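Local coordinates for protein Fc fragment of IgE receptor II (Bos taurus, PDB 6PWS) that binds mannose-type sugars through calcium in its C-type lectin domain and, as CD23, probably serves as a receptor for the Fc part of IgE, at residues 21-26 / 53-58; 103-108 / 117-122; 42-47 / 79-84. One frame throughout, in Å; residues are numbered along the deposited sequence. Where two conformers were deposited one is given.

Contact 1. Residues 21-26 / 53-58; sequences YYFGEG and QDFLTK
Phe55 reaches from the helix to the strand and lays CE1 over one face of the Tyr21 ring, 3.4 Å above its plane and displaced toward the rim; the closest pair of atoms is Tyr21 CD1 and Phe55 CE1 at 3.5 Å. The two rings form an oblique pair, their planes at 46° and their centroids 4.8 Å apart. Phe55 gets there because its ring swings anti to the backbone N (chi1 168°), continuing outward from a CB that already faces the strand. The same CE1 meets Phe23 differently: it comes to the edge of that ring, near its plane, 3.8 Å from Phe23 CZ. Residues two apart in a strand point to the same side, so Tyr21 and Phe23 receive the helix together, while Tyr22 turns the other way onto Trp126. Leu56 fills in beside Phe55. Its side chain crosses that of Tyr21 at about a right angle, with Leu56 CD2 4.0 Å from Tyr21 CD2 and 4.2 Å from Phe23 CE1; a branched aliphatic tip can touch two rings at once without needing to be flat. No hydrogen bond joins the two segments, so shape carries the contact. The one polar end in this aromatic group, Tyr21 OH, is bonded to Glu52 just ahead of 53-58. Within the helix, Gln53 NE2 donates to Thr57 OG1 at 2.9 Å, almost in its own amide plane, and Gln53 OE1 accepts from Trp114, so both ends of a buried amide are answered. The strand and helix axes run at only 28° to one another, an alpha-on-beta packing in which helix 50-59 of the C-type lectin fold lies against the N-terminal part of its sheet.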
loop_
_atom_site.group_PDB
_atom_site.type_symbol
_atom_site.label_atom_id
_atom_site.label_comp_id
_atom_site.label_asym_id
_atom_site.label_seq_id
_atom_site.Cartn_x
_atom_site.Cartn_y
_atom_site.Cartn_z
ATOM N N TYR A 21 -10.763 -2.128 -3.404
ATOM C CA TYR A 21 -9.337 -2.108 -3.698
ATOM C C TYR A 21 -9.104 -1.946 -5.190
ATOM O O TYR A 21 -9.811 -2.541 -6.016
ATOM C CB TYR A 21 -8.663 -3.389 -3.173
ATOM C CG TYR A 21 -8.842 -3.569 -1.680
ATOM C CD1 TYR A 21 -9.990 -4.148 -1.165
ATOM C CD2 TYR A 21 -7.870 -3.142 -0.785
ATOM C CE1 TYR A 21 -10.170 -4.297 0.206
ATOM C CE2 TYR A 21 -8.033 -3.298 0.591
ATOM C CZ TYR A 21 -9.184 -3.880 1.077
ATOM O OH TYR A 21 -9.391 -4.077 2.427
ATOM N N TYR A 22 -8.080 -1.165 -5.520
ATOM C CA TYR A 22 -7.695 -0.899 -6.900
ATOM C C TYR A 22 -6.270 -1.395 -7.089
ATOM O O TYR A 22 -5.353 -0.934 -6.397
ATOM C CB TYR A 22 -7.756 0.597 -7.198
ATOM C CG TYR A 22 -7.662 0.899 -8.673
ATOM C CD1 TYR A 22 -6.451 1.180 -9.291
ATOM C CD2 TYR A 22 -8.800 0.878 -9.457
ATOM C CE1 TYR A 22 -6.392 1.446 -10.654
ATOM C CE2 TYR A 22 -8.756 1.153 -10.803
ATOM C CZ TYR A 22 -7.558 1.433 -11.398
ATOM O OH TYR A 22 -7.549 1.689 -12.752
ATOM N N PHE A 23 -6.087 -2.341 -8.000
ATOM C CA PHE A 23 -4.770 -2.911 -8.289
ATOM C C PHE A 23 -4.182 -2.164 -9.482
ATOM O O PHE A 23 -4.337 -2.565 -10.638
ATOM C CB PHE A 23 -4.855 -4.421 -8.498
ATOM C CG PHE A 23 -5.278 -5.154 -7.260
ATOM C CD1 PHE A 23 -4.325 -5.577 -6.346
ATOM C CD2 PHE A 23 -6.618 -5.361 -6.971
ATOM C CE1 PHE A 23 -4.702 -6.207 -5.173
ATOM C CE2 PHE A 23 -6.993 -6.002 -5.802
ATOM C CZ PHE A 23 -6.035 -6.421 -4.902
ATOM N N GLY A 24 -3.533 -1.041 -9.178
ATOM C CA GLY A 24 -2.968 -0.201 -10.212
ATOM C C GLY A 24 -1.720 -0.805 -10.824
ATOM O O GLY A 24 -0.942 -1.496 -10.163
ATOM N N GLU A 25 -1.519 -0.513 -12.098
ATOM C CA GLU A 25 -0.385 -1.017 -12.849
ATOM C C GLU A 25 0.175 0.125 -13.677
ATOM O O GLU A 25 -0.576 0.937 -14.229
ATOM C CB GLU A 25 -0.808 -2.184 -13.753
ATOM C CG GLU A 25 0.319 -3.097 -14.194
ATOM C CD GLU A 25 1.191 -2.530 -15.292
ATOM O OE1 GLU A 25 0.647 -1.896 -16.228
ATOM O OE2 GLU A 25 2.429 -2.749 -15.221
ATOM N N GLY A 26 1.501 0.148 -13.790
ATOM C CA GLY A 26 2.221 1.161 -14.533
ATOM C C GLY A 26 3.228 1.848 -13.633
ATOM O O GLY A 26 2.929 2.144 -12.475
ATOM N N GLN A 53 -4.494 -8.479 4.821
ATOM C CA GLN A 53 -3.210 -8.765 4.194
ATOM C C GLN A 53 -3.299 -9.984 3.283
ATOM O O GLN A 53 -2.723 -9.985 2.193
ATOM C CB GLN A 53 -2.126 -8.971 5.249
ATOM C CG GLN A 53 -0.760 -9.275 4.631
ATOM C CD GLN A 53 -0.221 -8.112 3.816
ATOM O OE1 GLN A 53 -0.042 -7.013 4.342
ATOM N NE2 GLN A 53 0.055 -8.347 2.540
ATOM N N ASP A 54 -3.997 -11.042 3.707
ATOM C CA ASP A 54 -4.103 -12.251 2.890
ATOM C C ASP A 54 -4.763 -11.938 1.549
ATOM O O ASP A 54 -4.323 -12.423 0.497
ATOM C CB ASP A 54 -4.894 -13.308 3.679
ATOM C CG ASP A 54 -5.289 -14.520 2.851
ATOM O OD1 ASP A 54 -4.395 -15.327 2.537
ATOM O OD2 ASP A 54 -6.496 -14.700 2.542
ATOM N N PHE A 55 -5.826 -11.129 1.571
ATOM C CA PHE A 55 -6.486 -10.716 0.335
ATOM C C PHE A 55 -5.481 -10.075 -0.614
ATOM O O PHE A 55 -5.456 -10.360 -1.817
ATOM C CB PHE A 55 -7.638 -9.757 0.683
ATOM C CG PHE A 55 -8.224 -9.033 -0.505
ATOM C CD1 PHE A 55 -7.778 -7.763 -0.836
ATOM C CD2 PHE A 55 -9.208 -9.610 -1.300
ATOM C CE1 PHE A 55 -8.297 -7.086 -1.925
ATOM C CE2 PHE A 55 -9.725 -8.933 -2.396
ATOM C CZ PHE A 55 -9.269 -7.672 -2.705
ATOM N N LEU A 56 -4.647 -9.180 -0.076
ATOM C CA LEU A 56 -3.657 -8.453 -0.871
ATOM C C LEU A 56 -2.510 -9.353 -1.323
ATOM O O LEU A 56 -2.105 -9.303 -2.490
ATOM C CB LEU A 56 -3.124 -7.264 -0.065
ATOM C CG LEU A 56 -4.177 -6.191 0.238
ATOM C CD1 LEU A 56 -3.622 -5.193 1.231
ATOM C CD2 LEU A 56 -4.661 -5.494 -1.026
ATOM N N THR A 57 -1.956 -10.165 -0.416
ATOM C CA THR A 57 -0.857 -11.062 -0.759
ATOM C C THR A 57 -1.223 -11.940 -1.939
ATOM O O THR A 57 -0.435 -12.122 -2.870
ATOM C CB THR A 57 -0.527 -11.921 0.462
ATOM O OG1 THR A 57 0.090 -11.081 1.436
ATOM C CG2 THR A 57 0.394 -13.097 0.109
ATOM N N LYS A 58 -2.427 -12.496 -1.912
ATOM C CA LYS A 58 -2.817 -13.429 -2.961
ATOM C C LYS A 58 -2.916 -12.763 -4.323
ATOM O O LYS A 58 -2.778 -13.454 -5.338
ATOM C CB LYS A 58 -4.133 -14.103 -2.572
ATOM C CG LYS A 58 -3.954 -15.054 -1.394
ATOM C CD LYS A 58 -5.227 -15.811 -1.029
ATOM C CE LYS A 58 -6.385 -14.865 -0.777
ATOM N NZ LYS A 58 -7.491 -15.529 -0.010
#

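Contact 2. Residues 103-108 / 117-122; sequences ENCVMM and AFCGSE. With CA (calcium ion), chain C; CA (calcium ion), chain B; MMA (methyl alpha-D-mannopyranoside), chain D.
Cys105 and Ala117 are joined through both their backbone polar groups as an antiparallel hydrogen-bonded pair. The strong half is Ala117 N to Cys105 O at 2.8 Å, with the donor nearly along the C=O axis; the return bond, Cys105 N to Ala117 O, is weak at 3.4 Å. The weakness goes with a classic beta bulge, in which Asn104 and Cys105 both face Ala117. Cys105 is also held covalently, its SG bonded to Cys119 SG at 2.1 Å. The small Ala117 CB sits beside Met107 SD on the same side as Cys105. Phe118 N finds its acceptor in a water 2.9 Å away, and that water in turn donates to Glu103 OE2 at 2.9 Å. Phe118 O, at the start of a type I turn, takes two donors, Ser121 N at 3.0 Å and Ser121 OG. Glu103 serves several partners. Its chain stays extended past CG (chi2 -178°), which carries the carboxylate out to a calcium ion 2.4 Å from OE1; Ala99 N also donates to that oxygen. The backbone oxygen, Glu103 O, serves the other calcium at 2.5 Å, a site shared with Asn104, Asp71, Glu75 and Asp98. A glutamate suits the place because OE1 can go to the metal while OE2 lies close beside O3 of the sugar and takes the water. The first calcium also binds O3 and O4 of methyl alpha-mannoside and is completed by Glu95, Asn97, Asn115 and Asp116, the EPN and WND signatures of a mannose-type C-type lectin sugar site.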
loop_
_atom_site.group_PDB
_atom_site.type_symbol
_atom_site.label_atom_id
_atom_site.label_comp_id
_atom_site.label_asym_id
_atom_site.label_seq_id
_atom_site.Cartn_x
_atom_site.Cartn_y
_atom_site.Cartn_z
ATOM N N GLU A 103 15.225 5.066 3.301
ATOM C CA GLU A 103 14.082 4.419 2.654
ATOM C C GLU A 103 12.846 4.799 3.452
ATOM O O GLU A 103 12.705 4.381 4.608
ATOM C CB GLU A 103 14.250 2.905 2.599
ATOM C CG GLU A 103 15.411 2.499 1.719
ATOM C CD GLU A 103 15.568 1.005 1.613
ATOM O OE1 GLU A 103 15.402 0.305 2.638
ATOM O OE2 GLU A 103 15.835 0.520 0.483
ATOM N N ASN A 104 11.955 5.595 2.851
ATOM C CA ASN A 104 10.884 6.205 3.629
ATOM C C ASN A 104 9.488 5.898 3.118
ATOM O O ASN A 104 8.520 6.422 3.679
ATOM C CB ASN A 104 11.127 7.705 3.779
ATOM C CG ASN A 104 12.539 7.996 4.254
ATOM O OD1 ASN A 104 13.064 7.335 5.152
ATOM N ND2 ASN A 104 13.170 8.977 3.645
ATOM N N CYS A 105 9.366 5.023 2.117
ATOM C CA CYS A 105 8.085 4.664 1.513
ATOM C C CYS A 105 7.992 3.146 1.476
ATOM O O CYS A 105 8.961 2.477 1.118
ATOM C CB CYS A 105 8.005 5.227 0.096
ATOM S SG CYS A 105 7.941 7.054 0.054
ATOM N N VAL A 106 6.833 2.587 1.813
ATOM C CA VAL A 106 6.714 1.137 1.951
ATOM C C VAL A 106 6.042 0.511 0.739
ATOM O O VAL A 106 5.058 1.029 0.192
ATOM C CB VAL A 106 5.996 0.762 3.261
ATOM C CG1 VAL A 106 5.926 -0.753 3.441
ATOM C CG2 VAL A 106 6.704 1.396 4.451
ATOM N N MET A 107 6.591 -0.636 0.339
ATOM C CA MET A 107 6.084 -1.469 -0.734
ATOM C C MET A 107 5.820 -2.878 -0.215
ATOM O O MET A 107 6.392 -3.308 0.795
ATOM C CB MET A 107 7.105 -1.567 -1.886
ATOM C CG MET A 107 8.379 -2.321 -1.489
ATOM S SD MET A 107 9.671 -2.359 -2.744
ATOM C CE MET A 107 8.909 -3.423 -3.969
ATOM N N MET A 108 4.952 -3.594 -0.933
ATOM C CA MET A 108 4.890 -5.046 -0.846
ATOM C C MET A 108 5.865 -5.634 -1.859
ATOM O O MET A 108 5.886 -5.232 -3.030
ATOM C CB MET A 108 3.500 -5.589 -1.166
ATOM C CG MET A 108 2.488 -5.437 -0.060
ATOM S SD MET A 108 0.914 -6.282 -0.410
ATOM C CE MET A 108 0.220 -5.218 -1.684
ATOM N N ALA A 117 11.431 1.180 0.994
ATOM C CA ALA A 117 12.172 1.379 -0.242
ATOM C C ALA A 117 12.436 2.860 -0.471
ATOM O O ALA A 117 11.825 3.742 0.138
ATOM C CB ALA A 117 11.390 0.793 -1.424
ATOM N N PHE A 118 13.369 3.118 -1.387
ATOM C CA PHE A 118 13.601 4.477 -1.850
ATOM C C PHE A 118 12.314 5.030 -2.455
ATOM O O PHE A 118 11.735 4.425 -3.365
ATOM C CB PHE A 118 14.719 4.450 -2.899
ATOM C CG PHE A 118 14.947 5.766 -3.593
ATOM C CD1 PHE A 118 15.072 6.936 -2.869
ATOM C CD2 PHE A 118 15.045 5.830 -4.972
ATOM C CE1 PHE A 118 15.280 8.138 -3.507
ATOM C CE2 PHE A 118 15.265 7.049 -5.616
ATOM C CZ PHE A 118 15.373 8.183 -4.874
ATOM N N CYS A 119 11.876 6.196 -1.969
ATOM C CA CYS A 119 10.607 6.768 -2.413
ATOM C C CYS A 119 10.595 7.066 -3.914
ATOM O O CYS A 119 9.510 7.128 -4.505
ATOM C CB CYS A 119 10.282 8.027 -1.605
ATOM S SG CYS A 119 9.886 7.697 0.140
ATOM N N GLY A 120 11.760 7.234 -4.546
ATOM C CA GLY A 120 11.850 7.456 -5.981
ATOM C C GLY A 120 11.905 6.217 -6.854
ATOM O O GLY A 120 12.066 6.341 -8.072
ATOM N N SER A 121 11.775 5.026 -6.273
ATOM C CA SER A 121 11.746 3.803 -7.065
ATOM C C SER A 121 10.496 3.780 -7.926
ATOM O O SER A 121 9.407 4.118 -7.462
ATOM C CB SER A 121 11.705 2.570 -6.161
ATOM O OG SER A 121 12.875 2.432 -5.389
ATOM N N GLU A 122 10.638 3.332 -9.174
ATOM C CA GLU A 122 9.517 3.297 -10.115
ATOM C C GLU A 122 8.889 1.905 -10.210
ATOM O O GLU A 122 9.085 1.149 -11.168
ATOM C CB GLU A 122 9.967 3.803 -11.477
ATOM C CG GLU A 122 10.247 5.285 -11.443
ATOM C CD GLU A 122 10.590 5.872 -12.779
ATOM O OE1 GLU A 122 10.892 5.105 -13.718
ATOM O OE2 GLU A 122 10.561 7.115 -12.882
HETATM CA CA CA C . 12.861 5.524 6.792
HETATM CA CA CA B . 14.385 -1.824 3.051
HETATM C C1 MMA D . 17.900 -3.616 -1.187
HETATM C C2 MMA D . 16.613 -2.818 -1.034
HETATM C C3 MMA D . 16.359 -2.616 0.413
HETATM C C4 MMA D . 16.214 -3.924 1.136
HETATM C C5 MMA D . 17.435 -4.816 0.913
HETATM C C6 MMA D . 17.170 -6.191 1.451
HETATM C C7 MMA D . 20.164 -3.451 -0.502
HETATM O O1 MMA D . 18.884 -2.867 -0.609
HETATM O O2 MMA D . 15.489 -3.499 -1.617
HETATM O O3 MMA D . 15.134 -1.878 0.612
HETATM O O4 MMA D . 16.021 -3.628 2.517
HETATM O O5 MMA D . 17.762 -4.948 -0.518
HETATM O O6 MMA D . 18.292 -6.998 1.212
HETATM O O HOH W 1 14.963 0.870 -2.216
HETATM O O HOH W 2 12.630 3.245 7.383
#

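Contact 3. Residues 42-47 / 79-84; sequences GRLVSI and IWMDNQ
Trp80 packs the flat face of its indole against the main chain of Ser46 and Ile47. Its CB is 3.8 Å from Ser46 OG. From there CG stands anti to the carbonyl carbon (chi1 -75°), and the six-membered ring lies along segment 42-47, one atom after another meeting it. CE3 comes to 3.4 Å from Ser46 CA; CZ3, next round the ring, is 3.5 Å from Ile47 N, which stands over this face toward its rim. CH2, at the far end, touches Ile47 CB at 3.8 Å, and CZ2 returns to the backbone 3.3 Å from Ile47 O. Broad and apolar, the indole can follow two residues of main chain, while its lone polar atom, NE1, donates to a water at 2.9 Å that also lies beside Ile47 O. Trp80 belongs to the buried core of the C-type lectin fold, packing on Ile67 of the WIGL motif and meeting the ring of Trp114. It also opens a type I turn that ends at Asn83. Here Ser46 OG, a short side chain with its oxygen close to the main chain, accepts from Asp82 N at 3.0 Å, the N-H...O angle being a bent 140°. Asp82 OD1 takes Gln84 N from above its carboxylate plane, forming an Asx turn, and is bonded to His48 NE2 as well. On the outer flank Met81 CB comes to 3.2 Å from Leu44 O, and the pliable thioether chain continues alongside the strand, its CG touching Arg43 CB and, more loosely, Leu44 CB.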
loop_
_atom_site.group_PDB
_atom_site.type_symbol
_atom_site.label_atom_id
_atom_site.label_comp_id
_atom_site.label_asym_id
_atom_site.label_seq_id
_atom_site.Cartn_x
_atom_site.Cartn_y
_atom_site.Cartn_z
ATOM N N GLY A 42 -9.516 7.455 -4.269
ATOM C CA GLY A 42 -9.096 6.623 -3.162
ATOM C C GLY A 42 -7.769 7.102 -2.606
ATOM O O GLY A 42 -7.330 8.220 -2.895
ATOM N N ARG A 43 -7.124 6.253 -1.803
ATOM C CA ARG A 43 -5.794 6.526 -1.282
ATOM C C ARG A 43 -4.987 5.237 -1.362
ATOM O O ARG A 43 -5.545 4.139 -1.379
ATOM C CB ARG A 43 -5.820 6.987 0.186
ATOM C CG ARG A 43 -6.597 8.272 0.474
ATOM C CD ARG A 43 -6.174 8.841 1.814
ATOM N NE ARG A 43 -6.947 10.002 2.239
ATOM C CZ ARG A 43 -8.060 9.950 2.964
ATOM N NH1 ARG A 43 -8.563 8.784 3.361
ATOM N NH2 ARG A 43 -8.668 11.079 3.294
ATOM N N LEU A 44 -3.661 5.352 -1.365
ATOM C CA LEU A 44 -2.829 4.157 -1.246
ATOM C C LEU A 44 -3.282 3.347 -0.034
ATOM O O LEU A 44 -3.620 3.898 1.024
ATOM C CB LEU A 44 -1.356 4.553 -1.123
ATOM C CG LEU A 44 -0.666 4.962 -2.433
ATOM C CD1 LEU A 44 0.658 5.663 -2.118
ATOM C CD2 LEU A 44 -0.430 3.743 -3.319
ATOM N N VAL A 45 -3.252 2.017 -0.200
ATOM C CA VAL A 45 -3.926 1.098 0.714
ATOM C C VAL A 45 -3.341 1.125 2.120
ATOM O O VAL A 45 -2.119 1.187 2.328
ATOM C CB VAL A 45 -3.901 -0.334 0.125
ATOM C CG1 VAL A 45 -2.473 -0.886 0.011
ATOM C CG2 VAL A 45 -4.769 -1.304 0.913
ATOM N N SER A 46 -4.242 1.001 3.099
ATOM C CA SER A 46 -3.885 0.844 4.502
ATOM C C SER A 46 -4.342 -0.531 4.989
ATOM O O SER A 46 -5.439 -0.975 4.648
ATOM C CB SER A 46 -4.555 1.930 5.350
ATOM O OG SER A 46 -4.224 3.242 4.919
ATOM N N ILE A 47 -3.513 -1.195 5.801
ATOM C CA ILE A 47 -3.670 -2.627 6.080
ATOM C C ILE A 47 -3.740 -2.845 7.589
ATOM O O ILE A 47 -2.817 -2.451 8.318
ATOM C CB ILE A 47 -2.520 -3.452 5.465
ATOM C CG1 ILE A 47 -2.334 -3.125 3.981
ATOM C CG2 ILE A 47 -2.768 -4.943 5.673
ATOM C CD1 ILE A 47 -1.075 -3.727 3.374
ATOM N N ILE A 79 3.231 6.122 9.225
ATOM C CA ILE A 79 1.876 6.667 9.202
ATOM C C ILE A 79 1.135 6.010 8.044
ATOM O O ILE A 79 1.655 5.962 6.921
ATOM C CB ILE A 79 1.873 8.202 9.000
ATOM C CG1 ILE A 79 2.785 8.911 10.004
ATOM C CG2 ILE A 79 0.456 8.758 9.092
ATOM C CD1 ILE A 79 2.874 10.419 9.792
ATOM N N TRP A 80 -0.085 5.537 8.311
ATOM C CA TRP A 80 -0.963 5.018 7.274
ATOM C C TRP A 80 -1.718 6.147 6.574
ATOM O O TRP A 80 -2.082 7.162 7.181
ATOM C CB TRP A 80 -2.029 4.088 7.877
ATOM C CG TRP A 80 -1.535 2.731 8.270
ATOM C CD1 TRP A 80 -1.453 2.216 9.536
ATOM C CD2 TRP A 80 -1.085 1.704 7.381
ATOM N NE1 TRP A 80 -0.960 0.933 9.489
ATOM C CE2 TRP A 80 -0.724 0.595 8.176
ATOM C CE3 TRP A 80 -0.927 1.623 5.995
ATOM C CZ2 TRP A 80 -0.215 -0.580 7.622
ATOM C CZ3 TRP A 80 -0.418 0.453 5.443
ATOM C CH2 TRP A 80 -0.068 -0.631 6.254
ATOM N N MET A 81 -2.058 5.913 5.301
ATOM C CA MET A 81 -2.946 6.812 4.564
ATOM C C MET A 81 -4.289 7.010 5.269
ATOM O O MET A 81 -4.864 8.097 5.192
ATOM C CB MET A 81 -3.165 6.280 3.137
ATOM C CG MET A 81 -2.523 7.096 2.037
ATOM S SD MET A 81 -0.735 7.202 2.160
ATOM C CE MET A 81 -0.472 8.501 0.947
ATOM N N ASP A 82 -4.817 5.982 5.935
ATOM C CA ASP A 82 -6.098 6.107 6.628
ATOM C C ASP A 82 -5.970 6.676 8.038
ATOM O O ASP A 82 -6.989 6.839 8.731
ATOM C CB ASP A 82 -6.891 4.785 6.609
ATOM C CG ASP A 82 -6.306 3.683 7.478
ATOM O OD1 ASP A 82 -5.276 3.887 8.160
ATOM O OD2 ASP A 82 -6.904 2.578 7.458
ATOM N N ASN A 83 -4.747 7.001 8.461
ATOM C CA ASN A 83 -4.462 7.601 9.765
ATOM C C ASN A 83 -4.847 6.704 10.948
ATOM O O ASN A 83 -4.886 7.185 12.083
ATOM C CB ASN A 83 -5.057 9.004 9.931
ATOM C CG ASN A 83 -4.321 10.066 9.122
ATOM O OD1 ASN A 83 -3.099 10.063 9.032
ATOM N ND2 ASN A 83 -5.047 11.002 8.600
ATOM N N GLN A 84 -5.067 5.413 10.725
ATOM C CA GLN A 84 -5.403 4.486 11.800
ATOM C C GLN A 84 -4.136 3.916 12.428
ATOM O O GLN A 84 -3.020 4.096 11.923
ATOM C CB GLN A 84 -6.300 3.384 11.248
ATOM C CG GLN A 84 -7.687 3.855 10.892
ATOM C CD GLN A 84 -8.507 2.734 10.281
ATOM O OE1 GLN A 84 -8.214 1.545 10.462
ATOM N NE2 GLN A 84 -9.544 3.106 9.551
HETATM O O HOH W 3 -1.305 -1.685 10.660
#

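In the fold
Contacts 1 and 3 are the buried ones. They interlock along the chain, since their segments alternate in the order 21-26, 42-47, 53-58, 79-84, and they touch directly where Leu56 meets Val45 and Ile47 and where Tyr21 meets Val45. Both reach the large sheet that contact 2 also uses, but contact 2 stands nearer the surface, about 17 Å from contact 1 and 15 Å from contact 3 between centres. Met108, at the inner end of 103-108, packs on Gln53 and Leu56 and so ties it to contact 1. The chemistry changes with place: aromatic and aliphatic packing alone in contact 1, an indole on main chain with a serine-turn bond in contact 3, and backbone pairing, a disulfide and calcium ligation in contact 2.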